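Long-range contact in mandelate racemase/muconate lactonizing enzyme-like protein (PDB 3CYJ), which belongs to the enolase superfamily, pairing an N-terminal capping domain with a TIM-barrel-type domain that holds a sodium ion: residues A15-T20 with S33-L38. Numbering follows the deposited sequence.
Sequences AYTVPT and STTMIL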
loop_
_atom_site.group_PDB
_atom_site.type_symbol
_atom_site.label_atom_id
_atom_site.label_comp_id
_atom_site.label_asym_id
_atom_site.label_seq_id
_atom_site.Cartn_x
_atom_site.Cartn_y
_atom_site.Cartn_z
ATOM N N ALA A 15 5.268 -48.349 9.516
ATOM C CA ALA A 15 5.735 -47.248 10.332
ATOM C C ALA A 15 6.699 -47.783 11.347
ATOM O O ALA A 15 6.604 -48.938 11.774
ATOM C CB ALA A 15 4.557 -46.532 11.043
ATOM N N TYR A 16 7.639 -46.942 11.744
ATOM C CA TYR A 16 8.674 -47.329 12.698
ATOM C C TYR A 16 8.880 -46.174 13.631
ATOM O O TYR A 16 8.894 -44.992 13.203
ATOM C CB TYR A 16 9.975 -47.668 11.969
ATOM C CG TYR A 16 9.702 -48.588 10.819
ATOM C CD1 TYR A 16 9.672 -49.990 10.997
ATOM C CD2 TYR A 16 9.388 -48.070 9.571
ATOM C CE1 TYR A 16 9.367 -50.839 9.952
ATOM C CE2 TYR A 16 9.070 -48.885 8.530
ATOM C CZ TYR A 16 9.065 -50.288 8.711
ATOM O OH TYR A 16 8.751 -51.110 7.626
ATOM N N THR A 17 9.046 -46.505 14.902
ATOM C CA THR A 17 9.309 -45.528 15.925
ATOM C C THR A 17 10.651 -45.841 16.530
ATOM O O THR A 17 10.887 -46.975 16.934
ATOM C CB THR A 17 8.211 -45.575 17.041
ATOM O OG1 THR A 17 6.931 -45.334 16.452
ATOM C CG2 THR A 17 8.475 -44.552 18.161
ATOM N N VAL A 18 11.523 -44.832 16.609
ATOM C CA VAL A 18 12.885 -44.964 17.122
ATOM C C VAL A 18 13.181 -43.923 18.226
ATOM O O VAL A 18 13.101 -42.697 18.002
ATOM C CB VAL A 18 13.919 -44.754 15.989
ATOM C CG1 VAL A 18 15.320 -44.942 16.506
ATOM C CG2 VAL A 18 13.629 -45.679 14.780
ATOM N N PRO A 19 13.529 -44.405 19.437
ATOM C CA PRO A 19 13.960 -43.480 20.464
ATOM C C PRO A 19 15.101 -42.599 19.986
ATOM O O PRO A 19 15.967 -43.051 19.284
ATOM C CB PRO A 19 14.453 -44.420 21.597
ATOM C CG PRO A 19 13.603 -45.657 21.409
ATOM C CD PRO A 19 13.576 -45.807 19.902
ATOM N N THR A 20 15.078 -41.346 20.401
ATOM C CA THR A 20 16.203 -40.440 20.250
ATOM C C THR A 20 17.334 -40.976 21.137
ATOM O O THR A 20 17.076 -41.703 22.107
ATOM C CB THR A 20 15.830 -38.981 20.673
ATOM O OG1 THR A 20 15.219 -38.986 21.977
ATOM C CG2 THR A 20 14.782 -38.388 19.711
ATOM N N SER A 33 11.559 -39.489 20.777
ATOM C CA SER A 33 11.501 -40.493 19.698
ATOM C C SER A 33 11.039 -39.907 18.367
ATOM O O SER A 33 10.536 -38.801 18.315
ATOM C CB SER A 33 10.574 -41.666 20.065
ATOM O OG SER A 33 9.229 -41.277 20.037
ATOM N N THR A 34 11.185 -40.687 17.310
ATOM C CA THR A 34 10.808 -40.289 15.946
ATOM C C THR A 34 10.007 -41.386 15.294
ATOM O O THR A 34 10.382 -42.541 15.380
ATOM C CB THR A 34 12.069 -40.124 15.039
ATOM O OG1 THR A 34 12.967 -39.193 15.638
ATOM C CG2 THR A 34 11.692 -39.650 13.614
ATOM N N THR A 35 8.938 -41.020 14.596
ATOM C CA THR A 35 8.184 -41.977 13.828
ATOM C C THR A 35 8.334 -41.705 12.318
ATOM O O THR A 35 8.013 -40.618 11.846
ATOM C CB THR A 35 6.716 -41.981 14.245
ATOM O OG1 THR A 35 6.626 -42.354 15.628
ATOM C CG2 THR A 35 5.959 -42.954 13.415
ATOM N N MET A 36 8.853 -42.701 11.591
ATOM C CA MET A 36 8.885 -42.701 10.168
ATOM C C MET A 36 7.743 -43.508 9.574
ATOM O O MET A 36 7.510 -44.654 9.954
ATOM C CB MET A 36 10.237 -43.231 9.664
ATOM C CG MET A 36 10.408 -43.150 8.145
ATOM S SD MET A 36 11.774 -44.238 7.507
ATOM C CE MET A 36 13.127 -43.280 8.003
ATOM N N ILE A 37 7.023 -42.929 8.621
ATOM C CA ILE A 37 6.015 -43.699 7.934
ATOM C C ILE A 37 6.576 -44.020 6.558
ATOM O O ILE A 37 7.054 -43.122 5.878
ATOM C CB ILE A 37 4.640 -42.967 7.865
ATOM C CG1 ILE A 37 4.136 -42.621 9.283
ATOM C CG2 ILE A 37 3.623 -43.813 7.103
ATOM C CD1 ILE A 37 4.722 -41.304 9.854
ATOM N N LEU A 38 6.518 -45.294 6.153
ATOM C CA LEU A 38 7.249 -45.734 4.977
ATOM C C LEU A 38 6.278 -46.274 3.947
ATOM O O LEU A 38 5.430 -47.111 4.278
ATOM C CB LEU A 38 8.305 -46.820 5.339
ATOM C CG LEU A 38 9.082 -47.355 4.080
ATOM C CD1 LEU A 38 10.185 -46.381 3.551
ATOM C CD2 LEU A 38 9.617 -48.718 4.373
HETATM O O HOH W 1 14.780 -40.724 16.977
#
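Y16 and M36 face each other as a hydrogen-bonded antiparallel pair, Y16 N reaching M36 O at 2.9 Å and M36 N returning to Y16 O at 2.8 Å. V18 and T34 form the next hydrogen-bonded pair, joining strands 8-26 and 33-43 in the middle of the four-stranded antiparallel sheet of the N-terminal domain. The close-packed face carries Y16, V18, T34, M36 and L38. With CG anti to the carbonyl carbon (chi1 -48°), the Y16 ring presents its edge to L38, CE2 lying 3.9 Å from L38 CB, while its hydroxyl is hydrogen-bonded to S14. L354 touches both Y16 and L38, and helix 320-329 covers V18 and M36. One water enters this otherwise largely apolar layer, donating to V18 O and hydrogen-bonded to T34 OG1 at 2.7 Å; V18 O also accepts from T34 N, which is tilted 35° from the carbonyl plane. The opposite face is more polar around T17, T35 and S33, which are partly exposed, although A364 lies against A15 and T17. There T17 and T35 cross, their OG1 atoms hydrogen-bonded at 3.1 Å. Backbone bonding thus fixes the register, while the threonine-serine patch suits partial exposure to solvent.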